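Local atomic coordinates of Dna-binding protein RAP1 (Saccharomyces cerevisiae, PDB entry 4BJT), a protein that binds DNA at telomeres and at repressor/activator sites and, through its C-terminal domain, engages the telomere-associated protein Rif1. Residues G86-F91 with N146-N151; R179-K184 with G188-R193; H96-G101 with E109-D114; A73-D76 with F82-F85; E168-N173 with R195-D200. One frame throughout, in Å; residues are numbered along the deposited sequence.

In the fold
Followed from the N terminus, the chain first folds back on itself at contact 4, where the loop 73-76 meets the end of helix 80-83 only six residues later. Contact 1 then opens, tying the start of helix 88-99 to the end of helix 140-150; its aromatic side chains run directly into those of contact 4. Within that span, contact 3 joins helix 88-99 to helix 108-119. Beyond it, contact 5 links helix 164-171 to the end of helix 187-198 and encloses contact 2, the pairing of helices 175-185 and 187-198; Leu170 of contact 5 packs against residues of contact 2. No loops cross, and contacts 1 and 2 lie on opposite sides of the chain's centre.

Contact 1: residues G86-F91 with N146-N151; sequences GSTRQF and NMFKDN
Phe91 and Phe148 illustrate how two helix ends far apart in sequence can be joined by very few side chains. The aromatic part is an oblique pairing: the ring planes are inclined at 49°, the centroids are 5.8 Å apart, and Phe91 CE2 comes to 3.8 Å from Phe148 CE2. Phe148 CG is anti to its own carbonyl carbon (chi1 -60°), which carries the ring across to helix 88-99. The aliphatic part is a single methyl: Thr88 offers CG2 to the edge of the same ring, 4.1 Å from Phe148 CD2 and near the ring plane. Replacing Phe148 by alanine is likely to open a gap between the helices and to deprive both Thr88 CG2 and the Phe91 ring of their shared partner. Two polar bonds organise the helix start: Ser87, the N-cap residue, accepts through OG from Gln90 N at 3.1 Å, while Gly86 N reaches Gln90 OE1 in a nearly straight bond of 2.8 Å. Thr88 OG1 is hydrogen-bonded to Ile66 O, in the loop preceding helix 80-83. Around the pair, Phe91 meets Phe82 of helix 80-83 and Phe144 of helix 140-150 edge-to-face, and Phe148 rests on Pro70.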
# COMPACT_ATOMS: atom_id res chain seq x y z
N GLY C 86 -15.81 9.81 10.11
CA GLY C 86 -17.23 9.50 10.06
C GLY C 86 -17.64 8.48 9.03
O GLY C 86 -18.79 8.02 9.03
N SER C 87 -16.73 8.15 8.12
CA SER C 87 -17.00 7.24 7.03
C SER C 87 -15.70 6.83 6.38
O SER C 87 -14.66 7.51 6.52
CB SER C 87 -17.89 7.94 5.99
OG SER C 87 -17.22 9.06 5.42
N THR C 88 -15.75 5.77 5.58
CA THR C 88 -14.58 5.34 4.83
C THR C 88 -14.15 6.44 3.86
O THR C 88 -12.97 6.71 3.72
CB THR C 88 -14.85 4.02 4.11
OG1 THR C 88 -15.20 3.07 5.10
CG2 THR C 88 -13.65 3.54 3.29
N ARG C 89 -15.13 7.09 3.21
CA ARG C 89 -14.83 8.16 2.27
C ARG C 89 -14.04 9.29 2.96
O ARG C 89 -13.10 9.82 2.37
CB ARG C 89 -16.12 8.69 1.62
CG ARG C 89 -15.88 9.75 0.58
CD ARG C 89 -17.17 10.21 -0.02
NE ARG C 89 -17.79 9.21 -0.89
CZ ARG C 89 -17.51 9.02 -2.18
NH1 ARG C 89 -16.58 9.74 -2.78
NH2 ARG C 89 -18.15 8.08 -2.88
N GLN C 90 -14.42 9.66 4.17
CA GLN C 90 -13.73 10.75 4.87
C GLN C 90 -12.27 10.38 5.12
O GLN C 90 -11.37 11.20 4.91
CB GLN C 90 -14.44 11.14 6.15
CG GLN C 90 -13.90 12.45 6.70
CD GLN C 90 -14.68 12.91 7.90
OE1 GLN C 90 -14.90 12.13 8.82
NE2 GLN C 90 -15.22 14.13 7.88
N PHE C 91 -12.02 9.14 5.56
CA PHE C 91 -10.66 8.65 5.76
C PHE C 91 -9.88 8.69 4.45
O PHE C 91 -8.76 9.20 4.40
CB PHE C 91 -10.67 7.23 6.34
CG PHE C 91 -9.34 6.51 6.25
CD1 PHE C 91 -8.30 6.80 7.12
CD2 PHE C 91 -9.13 5.54 5.28
CE1 PHE C 91 -7.07 6.15 7.01
CE2 PHE C 91 -7.90 4.91 5.16
CZ PHE C 91 -6.89 5.19 6.06
N ASN C 146 -8.71 -2.07 -0.70
CA ASN C 146 -8.76 -3.52 -0.87
C ASN C 146 -8.67 -4.25 0.46
O ASN C 146 -9.39 -5.22 0.68
CB ASN C 146 -7.73 -3.98 -1.89
CG ASN C 146 -8.17 -3.59 -3.28
OD1 ASN C 146 -8.88 -4.34 -3.95
ND2 ASN C 146 -7.80 -2.43 -3.71
N MET C 147 -7.85 -3.77 1.39
CA MET C 147 -7.78 -4.31 2.74
C MET C 147 -9.16 -4.27 3.38
O MET C 147 -9.63 -5.26 3.94
CB MET C 147 -6.78 -3.48 3.56
CG MET C 147 -6.73 -3.88 5.05
SD MET C 147 -5.84 -2.58 5.92
CE MET C 147 -5.93 -3.11 7.67
N PHE C 148 -9.79 -3.12 3.31
CA PHE C 148 -11.09 -2.94 3.94
C PHE C 148 -12.20 -3.72 3.26
O PHE C 148 -13.03 -4.32 3.96
CB PHE C 148 -11.47 -1.47 3.98
CG PHE C 148 -10.58 -0.50 4.72
CD1 PHE C 148 -9.74 -0.93 5.74
CD2 PHE C 148 -10.76 0.87 4.58
CE1 PHE C 148 -9.00 -0.02 6.49
CE2 PHE C 148 -10.03 1.76 5.34
CZ PHE C 148 -9.20 1.31 6.32
N LYS C 149 -12.24 -3.72 1.92
CA LYS C 149 -13.29 -4.46 1.21
C LYS C 149 -13.15 -5.96 1.45
O LYS C 149 -14.15 -6.63 1.70
CB LYS C 149 -13.27 -4.13 -0.29
CG LYS C 149 -14.49 -4.66 -1.07
CD LYS C 149 -14.35 -4.45 -2.58
CE LYS C 149 -15.44 -5.15 -3.35
NZ LYS C 149 -15.41 -4.78 -4.79
N ASP C 150 -11.92 -6.49 1.35
CA ASP C 150 -11.66 -7.92 1.47
C ASP C 150 -11.58 -8.41 2.91
O ASP C 150 -11.55 -9.63 3.12
CB ASP C 150 -10.33 -8.29 0.77
CG ASP C 150 -10.19 -7.96 -0.71
OD1 ASP C 150 -11.22 -7.83 -1.40
OD2 ASP C 150 -9.02 -7.87 -1.18
N ASN C 151 -11.45 -7.51 3.89
CA ASN C 151 -11.29 -7.90 5.29
C ASN C 151 -10.05 -8.80 5.47
O ASN C 151 -10.10 -9.83 6.13
CB ASN C 151 -12.58 -8.62 5.78
CG ASN C 151 -12.60 -8.92 7.24
OD1 ASN C 151 -11.91 -8.28 8.01
ND2 ASN C 151 -13.30 -9.98 7.63

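Contact 2: residues R179-K184 with G188-R193; sequences RKLVKK and GRMEMR
Leu181 makes the first touch, and a loose one: its CD2 branch stands 4.3 Å from Met190 SD. The rest of this buried side chain turns to helix 164-171 and its approach, packing on Asp166, Leu170 and Trp162, and thus Leu181 belongs to two interfaces at once. One residue further on, Val182 carries most of the burden. Its CG1 methyl lies anti to the carbonyl carbon (chi1 -60°) and faces the end of Met190. Met190 extends from its helix with CG anti to the backbone N and a straight second torsion, then bends at chi3 (73°), which brings CE round to the same valine methyl. Met190 SD and CE both lie 3.3 Å from Val182 CG1, closer than such atoms normally settle, and the exact setting of the methionine end is therefore doubtful, though the pairing itself is clear. It exemplifies two consecutive helices, 175-185 and 187-198, broken by a single residue and packed through apolar side chains close to the bend. It belongs to the all-helical C-terminal domain of Rap1. Lys184, which comes last, leads its chain away from helix 187-198: NZ forms a salt bridge with Asp166 and a hydrogen bond to Pro156 O. On the second helix, Arg189 NH1 answers Glu55 and His185 O, beside the bend.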
# COMPACT_ATOMS: atom_id res chain seq x y z
N ARG C 179 6.13 -15.77 -14.53
CA ARG C 179 5.04 -15.43 -15.46
C ARG C 179 3.82 -14.92 -14.68
O ARG C 179 3.25 -13.89 -15.04
CB ARG C 179 4.65 -16.65 -16.33
CG ARG C 179 3.63 -16.32 -17.42
CD ARG C 179 3.00 -17.57 -18.05
NE ARG C 179 2.19 -18.33 -17.09
CZ ARG C 179 0.97 -18.00 -16.67
NH1 ARG C 179 0.37 -16.89 -17.11
NH2 ARG C 179 0.34 -18.77 -15.79
N LYS C 180 3.42 -15.64 -13.63
CA LYS C 180 2.27 -15.25 -12.82
C LYS C 180 2.52 -13.94 -12.08
O LYS C 180 1.63 -13.09 -11.94
CB LYS C 180 1.91 -16.34 -11.80
CG LYS C 180 1.32 -17.58 -12.44
CD LYS C 180 0.91 -18.60 -11.38
CE LYS C 180 0.24 -19.82 -11.97
NZ LYS C 180 -0.39 -20.66 -10.92
N LEU C 181 3.74 -13.78 -11.60
CA LEU C 181 4.14 -12.59 -10.93
C LEU C 181 4.10 -11.36 -11.82
O LEU C 181 3.58 -10.32 -11.39
CB LEU C 181 5.55 -12.81 -10.37
CG LEU C 181 6.05 -11.78 -9.44
CD1 LEU C 181 5.19 -11.72 -8.18
CD2 LEU C 181 7.47 -12.09 -9.06
N VAL C 182 4.63 -11.45 -13.06
CA VAL C 182 4.61 -10.30 -13.96
C VAL C 182 3.21 -10.04 -14.44
O VAL C 182 2.87 -8.90 -14.68
CB VAL C 182 5.62 -10.30 -15.12
CG1 VAL C 182 7.03 -10.37 -14.59
CG2 VAL C 182 5.33 -11.40 -16.13
N LYS C 183 2.36 -11.08 -14.54
CA LYS C 183 0.95 -10.87 -14.90
C LYS C 183 0.24 -10.02 -13.81
O LYS C 183 -0.59 -9.16 -14.12
CB LYS C 183 0.26 -12.22 -15.08
CG LYS C 183 -1.22 -12.12 -15.39
CD LYS C 183 -1.74 -13.43 -15.98
CE LYS C 183 -3.24 -13.41 -16.23
NZ LYS C 183 -3.65 -12.51 -17.35
N LYS C 184 0.61 -10.24 -12.54
CA LYS C 184 0.05 -9.49 -11.44
C LYS C 184 0.56 -8.07 -11.36
O LYS C 184 -0.23 -7.13 -11.26
CB LYS C 184 0.34 -10.23 -10.11
CG LYS C 184 -0.18 -9.53 -8.87
CD LYS C 184 0.14 -10.32 -7.62
CE LYS C 184 -0.54 -9.70 -6.43
NZ LYS C 184 -0.22 -10.43 -5.17
N GLY C 188 7.77 -3.65 -15.13
CA GLY C 188 8.37 -2.49 -14.49
C GLY C 188 8.45 -2.63 -12.99
O GLY C 188 9.50 -2.39 -12.38
N ARG C 189 7.34 -3.05 -12.37
CA ARG C 189 7.35 -3.28 -10.91
C ARG C 189 8.27 -4.42 -10.51
O ARG C 189 8.92 -4.36 -9.46
CB ARG C 189 5.94 -3.59 -10.38
CG ARG C 189 4.99 -2.43 -10.47
CD ARG C 189 3.84 -2.63 -9.52
NE ARG C 189 2.83 -1.57 -9.59
CZ ARG C 189 1.70 -1.62 -10.31
NH1 ARG C 189 1.41 -2.68 -11.06
NH2 ARG C 189 0.84 -0.60 -10.26
N MET C 190 8.28 -5.49 -11.32
CA MET C 190 9.15 -6.63 -11.04
C MET C 190 10.62 -6.23 -11.06
O MET C 190 11.36 -6.58 -10.14
CB MET C 190 8.88 -7.82 -11.94
CG MET C 190 9.75 -8.98 -11.56
SD MET C 190 9.51 -10.46 -12.49
CE MET C 190 10.27 -9.98 -14.07
N GLU C 191 11.01 -5.41 -12.04
CA GLU C 191 12.39 -4.93 -12.12
C GLU C 191 12.71 -4.03 -10.91
O GLU C 191 13.80 -4.15 -10.34
CB GLU C 191 12.65 -4.21 -13.43
CG GLU C 191 12.64 -5.15 -14.62
CD GLU C 191 13.66 -6.28 -14.62
OE1 GLU C 191 14.69 -6.17 -13.93
OE2 GLU C 191 13.41 -7.29 -15.33
N MET C 192 11.76 -3.16 -10.50
CA MET C 192 12.02 -2.32 -9.33
C MET C 192 12.21 -3.19 -8.08
O MET C 192 13.12 -2.94 -7.27
CB MET C 192 10.89 -1.31 -9.08
CG MET C 192 11.23 -0.39 -7.92
SD MET C 192 9.99 0.86 -7.58
CE MET C 192 10.50 2.10 -8.69
N ARG C 193 11.36 -4.21 -7.91
CA ARG C 193 11.43 -5.09 -6.75
C ARG C 193 12.78 -5.84 -6.69
O ARG C 193 13.41 -5.96 -5.62
CB ARG C 193 10.25 -6.09 -6.77
CG ARG C 193 9.98 -6.73 -5.41
CD ARG C 193 9.26 -5.78 -4.48
NE ARG C 193 8.92 -6.37 -3.19
CZ ARG C 193 8.57 -5.67 -2.11
NH1 ARG C 193 8.45 -4.35 -2.18
NH2 ARG C 193 8.32 -6.30 -0.96

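Contact 3: residues H96-G101 with E109-D114; sequences HEVISG and EKLVQD
Asp114 OD2 is held from two sources: Lys110 NZ, one helical turn earlier, forms a salt bridge with it at 3.2 Å, and Tyr103 OH is hydrogen-bonded to the same oxygen. The lysine uses the syn lone pair of OD2. Two such partners would be expected to stabilise the negative charge and to fix the rotation of the carboxylate. What reaches the interface is the methylene: Asp114 CB lies 4.0 Å from Val98 CG1, and the same methyl reaches Leu111 CD1 at 4.1 Å. Val98 CG1 stands anti to the backbone N (chi1 172°), and from there it meets two residues that sit almost one turn apart on helix 108-119. The crossing is thus apolar, although one of its members is an acid. At the end of the first helix, Ser100 OG is bonded to His96 O at 2.8 Å, approaching from above the carbonyl plane. Tyr103, in the loop between the two helices, covers Val98, Lys110 and Leu111 as well as bonding to Asp114. Leu111 continues onto Leu130 of helix 123-132 and touches an apolar side chain of the bound peptide, while Val98 also packs on Leu115 and Glu118 further along helix 108-119.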
# COMPACT_ATOMS: atom_id res chain seq x y z
N HIS C 96 -5.75 10.90 0.77
CA HIS C 96 -5.41 11.56 -0.51
C HIS C 96 -4.67 12.88 -0.26
O HIS C 96 -3.66 13.14 -0.90
CB HIS C 96 -6.67 11.83 -1.35
CG HIS C 96 -6.40 12.52 -2.65
ND1 HIS C 96 -6.55 13.89 -2.79
CD2 HIS C 96 -5.94 12.01 -3.82
CE1 HIS C 96 -6.22 14.17 -4.05
NE2 HIS C 96 -5.84 13.07 -4.70
N GLU C 97 -5.18 13.70 0.66
CA GLU C 97 -4.56 14.99 1.01
C GLU C 97 -3.11 14.80 1.54
O GLU C 97 -2.19 15.49 1.08
CB GLU C 97 -5.45 15.73 2.02
CG GLU C 97 -5.05 17.15 2.35
CD GLU C 97 -5.91 17.81 3.41
OE1 GLU C 97 -7.03 17.32 3.68
OE2 GLU C 97 -5.47 18.84 3.97
N VAL C 98 -2.88 13.79 2.40
CA VAL C 98 -1.54 13.53 2.93
C VAL C 98 -0.58 13.10 1.84
O VAL C 98 0.50 13.68 1.68
CB VAL C 98 -1.56 12.47 4.06
CG1 VAL C 98 -0.13 12.07 4.47
CG2 VAL C 98 -2.33 12.97 5.27
N ILE C 99 -0.97 12.05 1.09
CA ILE C 99 -0.07 11.48 0.08
C ILE C 99 0.13 12.39 -1.13
O ILE C 99 1.07 12.13 -1.89
CB ILE C 99 -0.44 10.04 -0.33
CG1 ILE C 99 -1.76 9.99 -1.13
CG2 ILE C 99 -0.45 9.09 0.91
CD1 ILE C 99 -2.17 8.67 -1.51
N SER C 100 -0.69 13.46 -1.30
CA SER C 100 -0.53 14.45 -2.37
C SER C 100 0.50 15.54 -2.00
O SER C 100 0.81 16.41 -2.82
CB SER C 100 -1.87 15.12 -2.68
OG SER C 100 -2.74 14.19 -3.30
N GLY C 101 1.01 15.50 -0.77
CA GLY C 101 2.01 16.44 -0.29
C GLY C 101 3.35 16.25 -0.97
O GLY C 101 3.60 15.25 -1.64
N GLU C 109 10.30 9.02 6.57
CA GLU C 109 10.00 9.33 7.98
C GLU C 109 8.95 10.47 8.16
O GLU C 109 8.05 10.35 9.02
CB GLU C 109 11.30 9.64 8.76
CG GLU C 109 11.11 10.13 10.18
CD GLU C 109 10.37 9.28 11.20
OE1 GLU C 109 9.51 8.45 10.81
OE2 GLU C 109 10.61 9.48 12.42
N LYS C 110 9.05 11.55 7.38
CA LYS C 110 8.07 12.64 7.45
C LYS C 110 6.68 12.14 7.02
O LYS C 110 5.67 12.50 7.64
CB LYS C 110 8.48 13.79 6.54
CG LYS C 110 7.61 15.03 6.70
CD LYS C 110 7.91 16.06 5.61
CE LYS C 110 7.25 17.41 5.80
NZ LYS C 110 5.88 17.34 6.40
N LEU C 111 6.64 11.36 5.94
CA LEU C 111 5.37 10.82 5.45
C LEU C 111 4.70 9.98 6.56
O LEU C 111 3.50 10.12 6.83
CB LEU C 111 5.61 9.97 4.19
CG LEU C 111 4.43 9.14 3.71
CD1 LEU C 111 3.26 10.02 3.32
CD2 LEU C 111 4.81 8.31 2.55
N VAL C 112 5.47 9.05 7.14
CA VAL C 112 5.00 8.17 8.20
C VAL C 112 4.47 9.00 9.38
O VAL C 112 3.42 8.67 9.95
CB VAL C 112 6.10 7.16 8.58
CG1 VAL C 112 5.85 6.48 9.90
CG2 VAL C 112 6.27 6.12 7.46
N GLN C 113 5.17 10.10 9.73
CA GLN C 113 4.68 10.96 10.80
C GLN C 113 3.36 11.63 10.45
O GLN C 113 2.44 11.69 11.26
CB GLN C 113 5.73 12.03 11.17
CG GLN C 113 5.37 12.85 12.41
CD GLN C 113 5.34 11.98 13.64
OE1 GLN C 113 6.32 11.32 13.97
NE2 GLN C 113 4.20 11.90 14.32
N ASP C 114 3.22 12.10 9.21
CA ASP C 114 1.99 12.76 8.77
C ASP C 114 0.82 11.76 8.69
O ASP C 114 -0.31 12.09 9.07
CB ASP C 114 2.21 13.45 7.43
CG ASP C 114 3.26 14.56 7.46
OD1 ASP C 114 3.59 15.04 8.57
OD2 ASP C 114 3.79 14.90 6.38

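Contact 4: residues A73-D76 with F82-F85; sequences ATTD and FFHF
Phe83 points the rim of its ring at the backbone of 73-76: Ala73 O lies in the ring plane, 3.4 Å from CZ, and Thr74 C follows near the same edge. One face of this ring receives Phe82 CD2, 3.7 Å above the plane and over the centre, while Phe83 CE1 in turn lies in plane at the rim of Phe82. The two neighbouring phenylalanines therefore brace each other as both look at the loop. Phe82 adds an apolar touch, its CE2 3.6 Å from Ala73 CB, and Thr75 CG2 closes on Phe83 CE2 at 4.0 Å. Phe83 CG is anti to its carbonyl carbon (chi1 -64°) and Phe82 CG anti to its backbone N, which sends one ring to the Ala73 methyl, the other to its carbonyl and Thr75. A serine at Phe83 would probably leave Ala73 O and the Thr75 methyl without their aromatic neighbour and take away the ring face on which Phe82 CD2 rests. Phe82 further stacks on Phe78 and meets Phe68, and Phe83 packs on Pro69. The arrangement is an aromatic cluster through which a short helix, 80-83, and the irregular chain leading into it are folded together at one end of this all-helical domain.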
# COMPACT_ATOMS: atom_id res chain seq x y z
N ALA C 73 -9.89 -3.20 10.57
CA ALA C 73 -9.19 -2.03 11.11
C ALA C 73 -9.21 -2.08 12.61
O ALA C 73 -10.13 -1.60 13.25
CB ALA C 73 -9.84 -0.74 10.61
N THR C 74 -8.21 -2.73 13.19
CA THR C 74 -8.11 -2.94 14.62
C THR C 74 -7.22 -1.90 15.28
O THR C 74 -6.43 -1.23 14.60
CB THR C 74 -7.56 -4.35 14.86
OG1 THR C 74 -6.34 -4.45 14.14
CG2 THR C 74 -8.48 -5.42 14.34
N THR C 75 -7.29 -1.82 16.62
CA THR C 75 -6.46 -0.87 17.39
C THR C 75 -4.98 -1.23 17.37
O THR C 75 -4.16 -0.38 17.75
CB THR C 75 -6.98 -0.68 18.81
OG1 THR C 75 -6.86 -1.92 19.54
CG2 THR C 75 -8.40 -0.15 18.84
N ASP C 76 -4.58 -2.44 16.92
CA ASP C 76 -3.15 -2.70 16.79
C ASP C 76 -2.58 -2.09 15.53
O ASP C 76 -1.36 -2.00 15.43
CB ASP C 76 -2.78 -4.18 16.86
CG ASP C 76 -3.34 -4.97 15.76
OD1 ASP C 76 -4.55 -4.98 15.63
OD2 ASP C 76 -2.55 -5.56 14.99
N PHE C 82 -8.11 7.63 13.92
CA PHE C 82 -8.70 6.94 12.77
C PHE C 82 -10.17 6.64 13.02
O PHE C 82 -11.02 6.81 12.15
CB PHE C 82 -7.93 5.64 12.51
CG PHE C 82 -8.63 4.73 11.53
CD1 PHE C 82 -8.47 4.89 10.17
CD2 PHE C 82 -9.41 3.66 11.97
CE1 PHE C 82 -9.07 4.03 9.26
CE2 PHE C 82 -10.02 2.80 11.06
CZ PHE C 82 -9.83 2.98 9.70
N PHE C 83 -10.47 6.17 14.22
CA PHE C 83 -11.85 5.77 14.55
C PHE C 83 -12.81 6.96 14.67
O PHE C 83 -14.02 6.75 14.77
CB PHE C 83 -11.83 4.91 15.80
CG PHE C 83 -11.10 3.61 15.57
CD1 PHE C 83 -11.70 2.56 14.92
CD2 PHE C 83 -9.77 3.47 15.97
CE1 PHE C 83 -10.99 1.38 14.65
CE2 PHE C 83 -9.06 2.30 15.69
CZ PHE C 83 -9.68 1.25 15.04
N HIS C 84 -12.28 8.19 14.69
CA HIS C 84 -13.09 9.39 14.71
C HIS C 84 -13.51 9.87 13.33
O HIS C 84 -14.37 10.75 13.24
CB HIS C 84 -12.42 10.50 15.51
CG HIS C 84 -12.53 10.22 16.97
ND1 HIS C 84 -11.51 9.61 17.67
CD2 HIS C 84 -13.58 10.40 17.81
CE1 HIS C 84 -11.94 9.51 18.92
NE2 HIS C 84 -13.19 9.91 19.04
N PHE C 85 -13.00 9.25 12.25
CA PHE C 85 -13.53 9.57 10.91
C PHE C 85 -14.97 9.10 10.87
O PHE C 85 -15.34 8.13 11.53
CB PHE C 85 -12.74 8.90 9.81
CG PHE C 85 -11.42 9.58 9.56
CD1 PHE C 85 -11.36 10.86 9.02
CD2 PHE C 85 -10.23 8.93 9.80
CE1 PHE C 85 -10.14 11.50 8.84
CE2 PHE C 85 -9.01 9.56 9.61
CZ PHE C 85 -8.96 10.84 9.11

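Contact 5: residues E168-N173 with R195-D200; sequences ESLKSN and RFFEKD
Lys171 can be followed atom by atom across the ring of Phe197. CB leaves helix 164-171 toward the partner helix, and CG continues anti to the carbonyl carbon (chi1 -61°), still short of contact with the phenylalanine. CD is the first atom to arrive, over one face of the ring and 4.4 Å from Phe197 CE1. The bend about the CG-CD bond, at chi3 (-79°), then carries CE to the rim and NZ past it: CE lies 4.4 Å from Phe197 CZ, and NZ ends 4.2 Å from Phe197 CE1. NZ also looks back to Glu168 OE2, a long ion pair at 4.0 Å. Leu170 meets the same ring obliquely, its CD2 branch 3.9 Å from Phe197 CD2 and almost as near to CE2. At the end of the first helix Ser169 O accepts from both the backbone N and the hydroxyl of Ser172, while a Schellman motif with Asp200 at positive phi closes the second helix. Leu170 turns its remaining surface to Met190 and Leu181, joining three helices, and Phe196, next to Phe197, packs on an apolar side chain of the bound peptide. Chemically, the pairing is chiefly one of hydrocarbon on aromatic surface: the lysine contributes its methylenes, and its charge, only weakly tied to Glu168, probably adds little to holding the helices together.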
# COMPACT_ATOMS: atom_id res chain seq x y z
N GLU C 168 8.78 -14.42 -2.57
CA GLU C 168 9.36 -15.75 -2.70
C GLU C 168 9.34 -16.20 -4.17
O GLU C 168 10.35 -16.75 -4.65
CB GLU C 168 8.62 -16.74 -1.79
CG GLU C 168 8.87 -16.49 -0.31
CD GLU C 168 10.30 -16.65 0.17
OE1 GLU C 168 11.06 -17.43 -0.45
OE2 GLU C 168 10.67 -15.98 1.16
N SER C 169 8.26 -15.90 -4.91
CA SER C 169 8.22 -16.22 -6.34
C SER C 169 9.30 -15.47 -7.10
O SER C 169 9.94 -16.05 -8.00
CB SER C 169 6.85 -15.85 -6.94
OG SER C 169 5.85 -16.73 -6.47
N LEU C 170 9.56 -14.21 -6.72
CA LEU C 170 10.57 -13.40 -7.38
C LEU C 170 11.96 -14.04 -7.25
O LEU C 170 12.70 -14.09 -8.22
CB LEU C 170 10.56 -11.98 -6.77
CG LEU C 170 11.49 -10.97 -7.43
CD1 LEU C 170 11.17 -10.84 -8.92
CD2 LEU C 170 11.39 -9.64 -6.74
N LYS C 171 12.30 -14.55 -6.09
CA LYS C 171 13.62 -15.14 -5.87
C LYS C 171 13.70 -16.61 -6.29
O LYS C 171 14.76 -17.20 -6.22
CB LYS C 171 13.99 -14.99 -4.39
CG LYS C 171 14.06 -13.54 -3.93
CD LYS C 171 14.37 -13.41 -2.46
CE LYS C 171 13.16 -13.64 -1.58
NZ LYS C 171 13.50 -13.54 -0.14
N SER C 172 12.58 -17.22 -6.64
CA SER C 172 12.55 -18.63 -7.00
C SER C 172 13.28 -19.07 -8.28
O SER C 172 13.46 -20.28 -8.40
CB SER C 172 11.11 -19.12 -7.11
OG SER C 172 10.51 -18.71 -8.33
N ASN C 173 13.63 -18.20 -9.24
CA ASN C 173 14.26 -18.64 -10.51
C ASN C 173 13.29 -19.57 -11.29
O ASN C 173 13.79 -20.34 -12.13
CB ASN C 173 15.65 -19.35 -10.32
CG ASN C 173 16.77 -18.42 -9.91
OD1 ASN C 173 17.02 -17.39 -10.53
ND2 ASN C 173 17.54 -18.80 -8.90
N ARG C 195 15.60 -4.72 -7.97
CA ARG C 195 16.61 -3.70 -7.59
C ARG C 195 16.62 -3.50 -6.07
O ARG C 195 17.71 -3.38 -5.49
CB ARG C 195 16.35 -2.34 -8.28
CG ARG C 195 16.70 -2.31 -9.77
CD ARG C 195 16.82 -0.89 -10.31
NE ARG C 195 15.55 -0.18 -10.36
CZ ARG C 195 14.61 -0.32 -11.30
NH1 ARG C 195 14.77 -1.18 -12.30
NH2 ARG C 195 13.49 0.39 -11.23
N PHE C 196 15.42 -3.49 -5.44
CA PHE C 196 15.29 -3.36 -3.97
C PHE C 196 16.02 -4.49 -3.28
O PHE C 196 16.74 -4.24 -2.31
CB PHE C 196 13.81 -3.41 -3.52
CG PHE C 196 13.06 -2.11 -3.33
CD1 PHE C 196 12.98 -1.19 -4.36
CD2 PHE C 196 12.35 -1.86 -2.16
CE1 PHE C 196 12.27 0.00 -4.20
CE2 PHE C 196 11.65 -0.67 -2.00
CZ PHE C 196 11.65 0.27 -3.01
N PHE C 197 15.79 -5.73 -3.73
CA PHE C 197 16.50 -6.91 -3.19
C PHE C 197 18.01 -6.84 -3.41
O PHE C 197 18.78 -7.12 -2.48
CB PHE C 197 15.92 -8.24 -3.74
CG PHE C 197 14.68 -8.67 -2.98
CD1 PHE C 197 14.76 -9.03 -1.64
CD2 PHE C 197 13.44 -8.65 -3.58
CE1 PHE C 197 13.62 -9.37 -0.92
CE2 PHE C 197 12.30 -9.02 -2.88
CZ PHE C 197 12.39 -9.32 -1.54
N GLU C 198 18.44 -6.41 -4.61
CA GLU C 198 19.86 -6.28 -4.94
C GLU C 198 20.58 -5.27 -4.03
O GLU C 198 21.75 -5.49 -3.66
CB GLU C 198 20.02 -5.89 -6.44
N LYS C 199 19.89 -4.18 -3.68
CA LYS C 199 20.42 -3.09 -2.84
C LYS C 199 20.27 -3.37 -1.33
O LYS C 199 20.58 -2.49 -0.52
CB LYS C 199 19.71 -1.77 -3.19
CG LYS C 199 20.12 -1.23 -4.56
CD LYS C 199 19.28 -0.00 -4.92
CE LYS C 199 19.57 0.54 -6.30
NZ LYS C 199 20.75 1.44 -6.31
N ASP C 200 19.71 -4.53 -0.96
CA ASP C 200 19.52 -4.92 0.44
C ASP C 200 18.57 -3.98 1.18
O ASP C 200 18.79 -3.67 2.36
CB ASP C 200 20.89 -5.08 1.17
CG ASP C 200 21.81 -6.15 0.59
OD1 ASP C 200 21.29 -7.21 0.17
OD2 ASP C 200 23.02 -5.90 0.47